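Side-chain contacts in acyl-coenzyme A oxidase 3 (Yarrowia lipolytica, PDB 5YS9), which oxidises acyl-CoA thioesters to 2-trans-enoyl-CoA with FAD, passing the electrons to oxygen to give hydrogen peroxide in peroxisomal beta-oxidation: residues Ala215-Asp220 with Lys227-Gln232; Asp185-Asn190 with Ala281-Thr286; Phe36-Met41 with Thr634-Leu639; Phe44-Glu49 with Ser313-Gln318. One frame throughout, in Å; residues are numbered along the deposited sequence.

How the contacts relate
Two pairs of contacts occupy two distant parts of the subunit. Contacts 1 and 2 lie in its beta-rich part, their centres 7 Å apart, and Phe-187 of contact 2 touches Leu-217 of contact 1. Contacts 3 and 4 both use helix 38-46, with centres 10 Å apart, and meet where Phe-637 packs on Phe-314 and Leu-45; centre to centre, contact 3 is about 51 Å from contact 1. Contacts 1 and 4 are buried, whereas contacts 2 and 3 are partly exposed. Contact 1 alone has hydrogen bonds across its segments, as suits a hairpin; contact 2 is sparse, a methyl at a ring edge and a carboxylate beside a serine; contact 3 is aliphatic, and contact 4 mainly aromatic.

Contact 1: Ala215-Asp220 with Lys227-Gln232; sequences ARLLVD and KIFVVQ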
loop_
_atom_site.group_PDB
_atom_site.type_symbol
_atom_site.label_atom_id
_atom_site.label_comp_id
_atom_site.label_asym_id
_atom_site.label_seq_id
_atom_site.Cartn_x
_atom_site.Cartn_y
_atom_site.Cartn_z
ATOM N N ALA A 215 33.603 1.849 -6.767
ATOM C CA ALA A 215 34.078 2.460 -8.009
ATOM C C ALA A 215 34.735 1.462 -8.962
ATOM O O ALA A 215 35.255 0.447 -8.540
ATOM C CB ALA A 215 35.036 3.590 -7.704
ATOM N N ARG A 216 34.714 1.772 -10.252
ATOM C CA ARG A 216 35.399 0.957 -11.232
ATOM C C ARG A 216 36.888 1.110 -11.053
ATOM O O ARG A 216 37.389 2.210 -11.010
ATOM C CB ARG A 216 35.052 1.405 -12.642
ATOM C CG ARG A 216 33.624 1.837 -12.859
ATOM C CD ARG A 216 33.233 1.592 -14.301
ATOM N NE ARG A 216 33.439 0.203 -14.655
ATOM C CZ ARG A 216 32.488 -0.713 -14.663
ATOM N NH1 ARG A 216 32.776 -1.948 -14.983
ATOM N NH2 ARG A 216 31.255 -0.393 -14.345
ATOM N N LEU A 217 37.599 0.003 -10.962
ATOM C CA LEU A 217 39.023 0.086 -10.769
ATOM C C LEU A 217 39.703 0.176 -12.116
ATOM O O LEU A 217 39.553 -0.686 -12.957
ATOM C CB LEU A 217 39.525 -1.122 -9.991
ATOM C CG LEU A 217 41.032 -1.316 -9.846
ATOM C CD1 LEU A 217 41.638 -0.307 -8.901
ATOM C CD2 LEU A 217 41.316 -2.723 -9.370
ATOM N N LEU A 218 40.436 1.256 -12.310
ATOM C CA LEU A 218 41.113 1.482 -13.557
ATOM C C LEU A 218 42.602 1.563 -13.324
ATOM O O LEU A 218 43.076 2.440 -12.632
ATOM C CB LEU A 218 40.621 2.783 -14.182
ATOM C CG LEU A 218 39.115 2.977 -14.323
ATOM C CD1 LEU A 218 38.795 4.335 -14.900
ATOM C CD2 LEU A 218 38.503 1.899 -15.185
ATOM N N VAL A 219 43.336 0.647 -13.928
ATOM C CA VAL A 219 44.778 0.688 -13.882
ATOM C C VAL A 219 45.319 0.632 -15.295
ATOM O O VAL A 219 45.068 -0.311 -16.021
ATOM C CB VAL A 219 45.341 -0.483 -13.070
ATOM C CG1 VAL A 219 46.774 -0.218 -12.685
ATOM C CG2 VAL A 219 44.511 -0.705 -11.831
ATOM N N ASP A 220 46.057 1.656 -15.683
ATOM C CA ASP A 220 46.715 1.672 -16.972
ATOM C C ASP A 220 45.775 1.374 -18.115
ATOM O O ASP A 220 46.101 0.612 -19.005
ATOM C CB ASP A 220 47.914 0.744 -16.980
ATOM C CG ASP A 220 49.132 1.396 -16.396
ATOM O OD1 ASP A 220 49.492 2.487 -16.878
ATOM O OD2 ASP A 220 49.718 0.842 -15.447
ATOM N N LYS A 227 35.079 -2.179 -7.327
ATOM C CA LYS A 227 35.646 -2.603 -6.039
ATOM C C LYS A 227 35.320 -1.540 -5.039
ATOM O O LYS A 227 34.658 -0.567 -5.363
ATOM C CB LYS A 227 37.184 -2.743 -6.115
ATOM C CG LYS A 227 37.741 -3.480 -7.327
ATOM C CD LYS A 227 37.281 -4.924 -7.384
ATOM C CE LYS A 227 37.513 -5.462 -8.784
ATOM N NZ LYS A 227 37.013 -6.848 -8.938
ATOM N N ILE A 228 35.883 -1.683 -3.854
ATOM C CA ILE A 228 35.485 -0.939 -2.688
ATOM C C ILE A 228 36.700 -0.205 -2.150
ATOM O O ILE A 228 37.740 -0.841 -1.899
ATOM C CB ILE A 228 34.913 -1.872 -1.577
ATOM C CG1 ILE A 228 33.930 -2.884 -2.150
ATOM C CG2 ILE A 228 34.208 -1.049 -0.528
ATOM C CD1 ILE A 228 33.279 -3.808 -1.118
ATOM N N PHE A 229 36.536 1.112 -1.925
ATOM C CA PHE A 229 37.621 2.014 -1.446
ATOM C C PHE A 229 37.115 2.833 -0.255
ATOM O O PHE A 229 35.963 3.330 -0.270
ATOM C CB PHE A 229 38.085 2.984 -2.574
ATOM C CG PHE A 229 38.451 2.287 -3.857
ATOM C CD1 PHE A 229 37.461 1.845 -4.732
ATOM C CD2 PHE A 229 39.788 2.043 -4.189
ATOM C CE1 PHE A 229 37.780 1.168 -5.902
ATOM C CE2 PHE A 229 40.122 1.380 -5.375
ATOM C CZ PHE A 229 39.114 0.936 -6.227
ATOM N N VAL A 230 37.960 3.012 0.764
ATOM C CA VAL A 230 37.590 3.873 1.890
ATOM C C VAL A 230 37.964 5.287 1.497
ATOM O O VAL A 230 39.119 5.557 1.177
ATOM C CB VAL A 230 38.277 3.508 3.236
ATOM C CG1 VAL A 230 37.654 4.315 4.364
ATOM C CG2 VAL A 230 38.122 2.036 3.547
ATOM N N VAL A 231 36.989 6.188 1.535
ATOM C CA VAL A 231 37.243 7.591 1.246
ATOM C C VAL A 231 36.764 8.392 2.401
ATOM O O VAL A 231 35.596 8.326 2.787
ATOM C CB VAL A 231 36.467 8.087 -0.001
ATOM C CG1 VAL A 231 36.821 9.556 -0.292
ATOM C CG2 VAL A 231 36.699 7.167 -1.195
ATOM N N GLN A 232 37.624 9.225 2.917
ATOM C CA GLN A 232 37.228 10.098 3.999
ATOM C C GLN A 232 36.382 11.240 3.435
ATOM O O GLN A 232 36.822 11.935 2.519
ATOM C CB GLN A 232 38.471 10.631 4.700
ATOM C CG GLN A 232 38.157 11.275 6.030
ATOM C CD GLN A 232 39.388 11.707 6.775
ATOM O OE1 GLN A 232 40.514 11.183 6.566
ATOM N NE2 GLN A 232 39.193 12.675 7.645
#
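Ala-215 O accepts a hydrogen bond from Lys-227 N at 2.9 Å, and Ala-215 N returns one to Lys-227 O at 3.0 Å with an N-H...O angle of 161°. This antiparallel hydrogen-bonded pair belongs to the hairpin of strands 210-219 and 222-232; away from it the two short segments diverge, their directions differing by 97°. Phe-229 reaches back into the angle between them. Its ring presents its edge to the first strand: CE1 lies 3.7 Å from Ala-215 O, and CZ lies 3.9 Å from Leu-217 CD1. Leu-217 crosses the Phe-229 side chain at about a right angle, its CG anti to the backbone N (chi1 172°), sending CD1 to the ring edge. Leu-217 CB lies 4.0 Å from Lys-227 CG. The lysine chain bends at chi2, carrying its amino end away. A serine in place of Phe-229 would probably leave a gap beside Ala-215 CB and let Leu-217 CD1 shift for want of its aromatic partner. Ala-215 and Phe-229 both pack on Ala-178 of strand 177-181, which runs parallel to strand 210-219 in the mixed sheet of the acyl-CoA dehydrogenase-type middle domain, while Met-276 touches Lys-227 and Phe-229.

Contact 2: Asp185-Asn190 with Ala281-Thr286; sequences DEFIIN and AKVSST
Val-283 points its side chain at strand 186-190, and its CG2 methyl meets Phe-187 CZ at 4.4 Å. The methyl lies at the ring edge, near its plane, a light touch. Phe-187 also meets Phe-229 of the hairpin edge-to-face, and Met-276 touches both Phe-187 and Val-283, joining the two into one apolar patch. On the polar side, the backbone O of Val-283 accepts a hydrogen bond from Arg-273 NE; the NH2 of the same guanidinium forms a salt bridge with Asp-185 OD2, so one arginine ties the two segments together where no direct hydrogen bond does.

Asp-185 owes its place to a G1 beta bulge: with Glu-186 it faces the single residue Ile-181 on strand 177-181, and its phi is positive, 56°. Across from this bulge the second segment, having left the short strand 282-283, which pairs antiparallel with strand 289-290, continues as a loop. Ser-284 turns away from Asp-185, its OG 2.7 Å from Thr-286 OG1 in a hydrogen bond and also accepting one from Lys-288 N. Ser-285 then comes alongside the carboxylate: Asp-185 OD1 lies 4.0 Å from Ser-285 CA, a van der Waals approach. That oxygen is brought there by a carboxylate carbon trans to the amide nitrogen (chi1 -158°) and is hydrogen-bonded to Tyr-180 OH. Thr-286, exposed, points away from the strand.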
loop_
_atom_site.group_PDB
_atom_site.type_symbol
_atom_site.label_atom_id
_atom_site.label_comp_id
_atom_site.label_asym_id
_atom_site.label_seq_id
_atom_site.Cartn_x
_atom_site.Cartn_y
_atom_site.Cartn_z
ATOM N N ASP A 185 51.309 6.661 -5.800
ATOM C CA ASP A 185 50.727 5.501 -5.149
ATOM C C ASP A 185 49.326 5.770 -4.588
ATOM O O ASP A 185 49.022 5.435 -3.457
ATOM C CB ASP A 185 51.650 4.982 -4.061
ATOM C CG ASP A 185 51.389 3.551 -3.730
ATOM O OD1 ASP A 185 50.900 2.825 -4.602
ATOM O OD2 ASP A 185 51.663 3.147 -2.601
ATOM N N GLU A 186 48.496 6.402 -5.401
ATOM C CA GLU A 186 47.166 6.843 -5.027
ATOM C C GLU A 186 46.080 6.355 -5.996
ATOM O O GLU A 186 46.356 5.963 -7.130
ATOM C CB GLU A 186 47.166 8.371 -4.976
ATOM C CG GLU A 186 47.949 8.963 -3.794
ATOM C CD GLU A 186 47.820 10.486 -3.711
ATOM O OE1 GLU A 186 47.895 11.168 -4.757
ATOM O OE2 GLU A 186 47.631 11.009 -2.596
ATOM N N PHE A 187 44.840 6.352 -5.517
ATOM C CA PHE A 187 43.672 6.328 -6.399
ATOM C C PHE A 187 43.061 7.724 -6.500
ATOM O O PHE A 187 43.016 8.450 -5.521
ATOM C CB PHE A 187 42.615 5.332 -5.932
ATOM C CG PHE A 187 43.042 3.909 -6.048
ATOM C CD1 PHE A 187 43.137 3.311 -7.289
ATOM C CD2 PHE A 187 43.358 3.171 -4.909
ATOM C CE1 PHE A 187 43.523 1.993 -7.395
ATOM C CE2 PHE A 187 43.765 1.856 -5.009
ATOM C CZ PHE A 187 43.842 1.260 -6.256
ATOM N N ILE A 188 42.614 8.070 -7.706
ATOM C CA ILE A 188 41.769 9.209 -7.949
ATOM C C ILE A 188 40.324 8.705 -8.067
ATOM O O ILE A 188 39.982 8.026 -9.040
ATOM C CB ILE A 188 42.157 9.929 -9.243
ATOM C CG1 ILE A 188 43.634 10.377 -9.179
ATOM C CG2 ILE A 188 41.243 11.137 -9.479
ATOM C CD1 ILE A 188 44.092 11.150 -10.427
ATOM N N ILE A 189 39.485 9.081 -7.093
ATOM C CA ILE A 189 38.055 8.796 -7.115
ATOM C C ILE A 189 37.293 9.933 -7.809
ATOM O O ILE A 189 37.391 11.099 -7.386
ATOM C CB ILE A 189 37.469 8.616 -5.715
ATOM C CG1 ILE A 189 38.331 7.639 -4.855
ATOM C CG2 ILE A 189 36.021 8.150 -5.836
ATOM C CD1 ILE A 189 38.685 6.321 -5.533
ATOM N N ASN A 190 36.556 9.593 -8.879
ATOM C CA ASN A 190 35.901 10.596 -9.691
ATOM C C ASN A 190 34.495 10.190 -10.114
ATOM O O ASN A 190 34.248 9.061 -10.565
ATOM C CB ASN A 190 36.739 11.005 -10.922
ATOM C CG ASN A 190 36.260 12.309 -11.551
ATOM O OD1 ASN A 190 36.368 13.410 -10.947
ATOM N ND2 ASN A 190 35.667 12.195 -12.741
ATOM N N ALA A 281 40.566 -8.698 -4.039
ATOM C CA ALA A 281 41.302 -8.124 -5.149
ATOM C C ALA A 281 42.429 -7.271 -4.602
ATOM O O ALA A 281 42.188 -6.446 -3.711
ATOM C CB ALA A 281 40.369 -7.291 -6.006
ATOM N N LYS A 282 43.646 -7.444 -5.150
ATOM C CA LYS A 282 44.848 -6.732 -4.675
ATOM C C LYS A 282 45.530 -5.999 -5.827
ATOM O O LYS A 282 45.517 -6.484 -6.944
ATOM C CB LYS A 282 45.859 -7.689 -4.017
ATOM C CG LYS A 282 45.238 -8.846 -3.240
ATOM C CD LYS A 282 46.299 -9.826 -2.790
ATOM C CE LYS A 282 45.726 -10.878 -1.844
ATOM N NZ LYS A 282 45.155 -10.256 -0.611
ATOM N N VAL A 283 46.132 -4.850 -5.504
ATOM C CA VAL A 283 46.839 -3.976 -6.421
ATOM C C VAL A 283 48.170 -3.646 -5.723
ATOM O O VAL A 283 48.178 -3.183 -4.589
ATOM C CB VAL A 283 46.062 -2.657 -6.731
ATOM C CG1 VAL A 283 46.852 -1.736 -7.654
ATOM C CG2 VAL A 283 44.719 -2.956 -7.366
ATOM N N SER A 284 49.288 -3.932 -6.392
ATOM C CA SER A 284 50.609 -3.734 -5.811
ATOM C C SER A 284 51.000 -2.292 -6.065
ATOM O O SER A 284 50.319 -1.582 -6.826
ATOM C CB SER A 284 51.639 -4.656 -6.466
ATOM O OG SER A 284 51.863 -4.296 -7.826
ATOM N N SER A 285 52.117 -1.894 -5.457
ATOM C CA SER A 285 52.690 -0.557 -5.614
ATOM C C SER A 285 53.258 -0.328 -7.009
ATOM O O SER A 285 53.627 0.792 -7.340
ATOM C CB SER A 285 53.797 -0.297 -4.571
ATOM O OG SER A 285 55.059 -0.784 -5.005
ATOM N N THR A 286 53.343 -1.395 -7.799
ATOM C CA THR A 286 53.769 -1.325 -9.187
ATOM C C THR A 286 52.584 -1.337 -10.161
ATOM O O THR A 286 52.799 -1.252 -11.366
ATOM C CB THR A 286 54.757 -2.484 -9.482
ATOM O OG1 THR A 286 54.247 -3.712 -8.942
ATOM C CG2 THR A 286 56.094 -2.202 -8.794
#

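Contact 3: Phe36-Met41 with Thr634-Leu639; sequences FPIKDM and TDAFGL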
loop_
_atom_site.group_PDB
_atom_site.type_symbol
_atom_site.label_atom_id
_atom_site.label_comp_id
_atom_site.label_asym_id
_atom_site.label_seq_id
_atom_site.Cartn_x
_atom_site.Cartn_y
_atom_site.Cartn_z
ATOM N N PHE A 36 -4.430 -24.061 24.699
ATOM C CA PHE A 36 -3.023 -24.371 24.877
ATOM C C PHE A 36 -2.406 -23.358 25.823
ATOM O O PHE A 36 -2.936 -22.267 26.008
ATOM C CB PHE A 36 -2.283 -24.392 23.533
ATOM C CG PHE A 36 -2.483 -23.161 22.689
ATOM C CD1 PHE A 36 -1.633 -22.087 22.799
ATOM C CD2 PHE A 36 -3.500 -23.113 21.741
ATOM C CE1 PHE A 36 -1.794 -20.972 21.988
ATOM C CE2 PHE A 36 -3.679 -21.993 20.948
ATOM C CZ PHE A 36 -2.828 -20.916 21.068
ATOM N N PRO A 37 -1.288 -23.729 26.449
ATOM C CA PRO A 37 -0.563 -22.719 27.218
ATOM C C PRO A 37 0.217 -21.883 26.221
ATOM O O PRO A 37 0.871 -22.431 25.305
ATOM C CB PRO A 37 0.374 -23.553 28.120
ATOM C CG PRO A 37 0.501 -24.886 27.459
ATOM C CD PRO A 37 -0.604 -25.039 26.433
ATOM N N ILE A 38 0.146 -20.573 26.399
ATOM C CA ILE A 38 0.648 -19.623 25.406
ATOM C C ILE A 38 2.174 -19.731 25.318
ATOM O O ILE A 38 2.722 -19.755 24.222
ATOM C CB ILE A 38 0.145 -18.180 25.694
ATOM C CG1 ILE A 38 -1.389 -18.108 25.510
ATOM C CG2 ILE A 38 0.817 -17.150 24.795
ATOM C CD1 ILE A 38 -2.184 -18.173 26.791
ATOM N N LYS A 39 2.829 -19.847 26.464
ATOM C CA LYS A 39 4.284 -20.046 26.552
ATOM C C LYS A 39 4.801 -21.078 25.530
ATOM O O LYS A 39 5.832 -20.853 24.874
ATOM C CB LYS A 39 4.671 -20.382 28.013
ATOM C CG LYS A 39 5.903 -21.253 28.256
ATOM C CD LYS A 39 5.624 -22.390 29.247
ATOM C CE LYS A 39 6.704 -23.479 29.225
ATOM N NZ LYS A 39 8.003 -23.068 29.845
ATOM N N ASP A 40 4.092 -22.182 25.351
ATOM C CA ASP A 40 4.573 -23.193 24.393
ATOM C C ASP A 40 4.433 -22.770 22.929
ATOM O O ASP A 40 5.200 -23.223 22.075
ATOM C CB ASP A 40 3.888 -24.533 24.613
ATOM C CG ASP A 40 4.235 -25.165 25.947
ATOM O OD1 ASP A 40 5.298 -24.859 26.544
ATOM O OD2 ASP A 40 3.422 -26.006 26.388
ATOM N N MET A 41 3.453 -21.920 22.628
ATOM C CA MET A 41 3.335 -21.362 21.292
ATOM C C MET A 41 4.467 -20.336 21.021
ATOM O O MET A 41 5.034 -20.306 19.939
ATOM C CB MET A 41 1.941 -20.740 21.125
ATOM C CG MET A 41 1.549 -20.428 19.697
ATOM S SD MET A 41 1.586 -21.919 18.710
ATOM C CE MET A 41 -0.149 -22.354 18.662
ATOM N N THR A 634 -2.258 -14.809 18.985
ATOM C CA THR A 634 -1.761 -13.413 18.974
ATOM C C THR A 634 -1.017 -13.061 20.251
ATOM O O THR A 634 0.020 -12.386 20.195
ATOM C CB THR A 634 -2.885 -12.415 18.748
ATOM O OG1 THR A 634 -3.962 -12.741 19.618
ATOM C CG2 THR A 634 -3.378 -12.519 17.365
ATOM N N ASP A 635 -1.521 -13.538 21.391
ATOM C CA ASP A 635 -0.801 -13.367 22.666
ATOM C C ASP A 635 0.491 -14.120 22.667
ATOM O O ASP A 635 1.393 -13.696 23.394
ATOM C CB ASP A 635 -1.605 -13.823 23.887
ATOM C CG ASP A 635 -2.713 -12.847 24.272
ATOM O OD1 ASP A 635 -2.738 -11.662 23.824
ATOM O OD2 ASP A 635 -3.572 -13.284 25.047
ATOM N N ALA A 636 0.587 -15.208 21.868
ATOM C CA ALA A 636 1.852 -15.961 21.722
ATOM C C ALA A 636 3.077 -15.156 21.241
ATOM O O ALA A 636 4.242 -15.533 21.578
ATOM C CB ALA A 636 1.668 -17.181 20.847
ATOM N N PHE A 637 2.838 -14.056 20.503
ATOM C CA PHE A 637 3.942 -13.169 20.075
ATOM C C PHE A 637 4.621 -12.451 21.248
ATOM O O PHE A 637 5.749 -12.030 21.124
ATOM C CB PHE A 637 3.468 -12.121 19.113
ATOM C CG PHE A 637 2.809 -12.652 17.872
ATOM C CD1 PHE A 637 3.481 -13.520 17.010
ATOM C CD2 PHE A 637 1.543 -12.195 17.500
ATOM C CE1 PHE A 637 2.856 -13.963 15.826
ATOM C CE2 PHE A 637 0.926 -12.617 16.316
ATOM C CZ PHE A 637 1.573 -13.513 15.485
ATOM N N GLY A 638 3.927 -12.287 22.374
ATOM C CA GLY A 638 4.508 -11.685 23.578
ATOM C C GLY A 638 4.879 -10.214 23.464
ATOM O O GLY A 638 5.880 -9.777 24.005
ATOM N N LEU A 639 4.068 -9.455 22.758
ATOM C CA LEU A 639 4.322 -8.041 22.553
ATOM C C LEU A 639 3.678 -7.259 23.681
ATOM O O LEU A 639 2.505 -7.407 23.916
ATOM C CB LEU A 639 3.728 -7.593 21.215
ATOM C CG LEU A 639 4.322 -8.249 19.944
ATOM C CD1 LEU A 639 3.543 -7.860 18.718
ATOM C CD2 LEU A 639 5.807 -7.905 19.791
#
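Ile-38 and Met-41, one turn apart on the first turn of helix 38-46, both direct their side chains at Ala-636, each using a different part. Ile-38 brings its CG2 branch against main chain: CG2 is 3.5 Å from Ala-636 CA and 3.7 Å from the carbonyl carbon of Asp-635, so the methyl rests on the peptide joining these residues. Met-41 touches with the root of its chain. Its CB and CG both press on the Ala-636 methyl, CG 3.4 Å from Ala-636 CB. With CG swung opposite its amide nitrogen (chi1 -166°), the chain then bends at chi2 and chi3, carrying CE away to one face of the Phe-36 ring, 3.8 Å above its plane and offset toward the rim. The backbones come close, with 5.3 Å between the CA atoms of Ile-38 and Ala-636, and Thr-42 OG1 is hydrogen-bonded to Ala-636 O just beside the contact. The Asp-635 carboxylate is engaged elsewhere, in salt bridges with Arg-326 and Arg-31. Helix 38-46, of the N-terminal acyl-CoA oxidase region, thus packs on the C-terminal region at the type I beta turn from Asp-635 to Gly-638 that follows on from helix 630-635, with Gly-638 the first residue to leave helical phi/psi, at positive phi.

Contact 4: Phe44-Glu49 with Ser313-Gln318; sequences FLHGGE and SFFVSQ
A Schellman motif closes helix 38-46, with Gly-47 the first residue to leave helical phi/psi, at positive phi; from there the imidazole of His-46 reaches helix 300-330 of the C-alpha1 domain. The packed part of the contact gathers at His-46 CE1, which lies 4.0 Å from Phe-314 CE2 and 4.1 Å from Phe-315 CE1. The histidine side chain crosses that of Phe-314 at about a right angle and that of Phe-315 obliquely; Phe-315 CE1 sits at the imidazole edge, near its plane. The two phenylalanines are themselves in touch, since Phe-314 CD2 stands 3.8 Å above one face of the Phe-315 ring, offset toward the rim. Leu-45 adds a lighter touch, CD2 to Phe-314 CE1 at 4.3 Å. The helices meet through side chains alone, the nearest CA atoms, of Leu-45 and Phe-314, being 10.0 Å apart. On the other side the chain runs outward: Gly-47 and Glu-49 are exposed and take no part, and Gly-48 occupies the N-cap position of helix 49-63. Within helix 300-330, Ser-313 O is gripped twice, by Ser-317 OG at 2.8 Å and Ser-317 N at 3.0 Å, from opposite faces of its carbonyl plane.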
loop_
_atom_site.group_PDB
_atom_site.type_symbol
_atom_site.label_atom_id
_atom_site.label_comp_id
_atom_site.label_asym_id
_atom_site.label_seq_id
_atom_site.Cartn_x
_atom_site.Cartn_y
_atom_site.Cartn_z
ATOM N N PHE A 44 7.600 -22.383 20.230
ATOM C CA PHE A 44 7.623 -22.774 18.838
ATOM C C PHE A 44 8.049 -21.624 17.891
ATOM O O PHE A 44 8.838 -21.839 17.002
ATOM C CB PHE A 44 6.275 -23.346 18.410
ATOM C CG PHE A 44 6.221 -23.705 16.949
ATOM C CD1 PHE A 44 6.941 -24.778 16.473
ATOM C CD2 PHE A 44 5.519 -22.914 16.043
ATOM C CE1 PHE A 44 6.915 -25.092 15.130
ATOM C CE2 PHE A 44 5.487 -23.230 14.704
ATOM C CZ PHE A 44 6.189 -24.325 14.246
ATOM N N LEU A 45 7.511 -20.418 18.071
ATOM C CA LEU A 45 7.853 -19.293 17.181
ATOM C C LEU A 45 9.311 -18.924 17.232
ATOM O O LEU A 45 9.896 -18.595 16.204
ATOM C CB LEU A 45 7.005 -18.066 17.484
ATOM C CG LEU A 45 5.565 -18.202 17.038
ATOM C CD1 LEU A 45 4.677 -17.170 17.709
ATOM C CD2 LEU A 45 5.474 -18.091 15.530
ATOM N N HIS A 46 9.900 -18.976 18.417
ATOM C CA HIS A 46 11.274 -18.519 18.593
ATOM C C HIS A 46 12.277 -19.658 18.836
ATOM O O HIS A 46 13.401 -19.387 19.243
ATOM C CB HIS A 46 11.297 -17.529 19.735
ATOM C CG HIS A 46 10.551 -16.285 19.432
ATOM N ND1 HIS A 46 10.988 -15.382 18.482
ATOM C CD2 HIS A 46 9.387 -15.793 19.926
ATOM C CE1 HIS A 46 10.154 -14.362 18.446
ATOM N NE2 HIS A 46 9.164 -14.599 19.291
ATOM N N GLY A 47 11.871 -20.915 18.603
ATOM C CA GLY A 47 12.780 -22.067 18.672
ATOM C C GLY A 47 13.321 -22.409 20.041
ATOM O O GLY A 47 14.495 -22.615 20.207
ATOM N N GLY A 48 12.460 -22.420 21.039
ATOM C CA GLY A 48 12.795 -22.926 22.343
ATOM C C GLY A 48 12.860 -21.901 23.449
ATOM O O GLY A 48 12.765 -20.681 23.224
ATOM N N GLU A 49 13.052 -22.444 24.646
ATOM C CA GLU A 49 13.015 -21.729 25.898
ATOM C C GLU A 49 14.129 -20.671 25.990
ATOM O O GLU A 49 13.901 -19.557 26.458
ATOM C CB GLU A 49 13.127 -22.760 27.055
ATOM C CG GLU A 49 12.925 -22.205 28.478
ATOM C CD GLU A 49 13.247 -23.214 29.589
ATOM O OE1 GLU A 49 13.464 -24.416 29.292
ATOM O OE2 GLU A 49 13.289 -22.795 30.770
ATOM N N SER A 313 10.120 -9.473 8.322
ATOM C CA SER A 313 8.757 -9.493 7.820
ATOM C C SER A 313 7.831 -10.078 8.899
ATOM O O SER A 313 6.665 -9.610 9.107
ATOM C CB SER A 313 8.639 -10.243 6.491
ATOM O OG SER A 313 9.375 -9.591 5.458
ATOM N N PHE A 314 8.357 -11.073 9.602
ATOM C CA PHE A 314 7.643 -11.624 10.725
ATOM C C PHE A 314 7.479 -10.619 11.851
ATOM O O PHE A 314 6.359 -10.352 12.321
ATOM C CB PHE A 314 8.343 -12.884 11.261
ATOM C CG PHE A 314 7.900 -13.252 12.639
ATOM C CD1 PHE A 314 6.654 -13.798 12.835
ATOM C CD2 PHE A 314 8.705 -12.970 13.746
ATOM C CE1 PHE A 314 6.217 -14.136 14.105
ATOM C CE2 PHE A 314 8.273 -13.289 15.034
ATOM C CZ PHE A 314 7.027 -13.883 15.207
ATOM N N PHE A 315 8.616 -10.107 12.296
ATOM C CA PHE A 315 8.672 -9.182 13.383
ATOM C C PHE A 315 7.752 -7.966 13.254
ATOM O O PHE A 315 7.188 -7.540 14.251
ATOM C CB PHE A 315 10.116 -8.728 13.600
ATOM C CG PHE A 315 10.960 -9.733 14.339
ATOM C CD1 PHE A 315 10.589 -10.173 15.619
ATOM C CD2 PHE A 315 12.121 -10.252 13.766
ATOM C CE1 PHE A 315 11.382 -11.078 16.309
ATOM C CE2 PHE A 315 12.914 -11.180 14.442
ATOM C CZ PHE A 315 12.548 -11.588 15.710
ATOM N N VAL A 316 7.603 -7.411 12.048
ATOM C CA VAL A 316 6.668 -6.315 11.813
ATOM C C VAL A 316 5.237 -6.818 11.690
ATOM O O VAL A 316 4.350 -6.243 12.278
ATOM C CB VAL A 316 7.061 -5.439 10.592
ATOM C CG1 VAL A 316 6.037 -4.317 10.315
ATOM C CG2 VAL A 316 8.390 -4.802 10.873
ATOM N N SER A 317 5.011 -7.846 10.891
ATOM C CA SER A 317 3.662 -8.313 10.636
ATOM C C SER A 317 2.858 -8.669 11.891
ATOM O O SER A 317 1.674 -8.341 11.957
ATOM C CB SER A 317 3.664 -9.520 9.692
ATOM O OG SER A 317 4.036 -9.120 8.395
ATOM N N GLN A 318 3.501 -9.351 12.840
ATOM C CA GLN A 318 2.864 -9.800 14.071
ATOM C C GLN A 318 2.210 -8.656 14.879
ATOM O O GLN A 318 1.202 -8.844 15.602
ATOM C CB GLN A 318 3.875 -10.545 14.948
ATOM C CG GLN A 318 5.072 -9.697 15.363
ATOM C CD GLN A 318 6.014 -10.363 16.361
ATOM O OE1 GLN A 318 5.756 -11.422 16.877
ATOM N NE2 GLN A 318 7.105 -9.704 16.636
#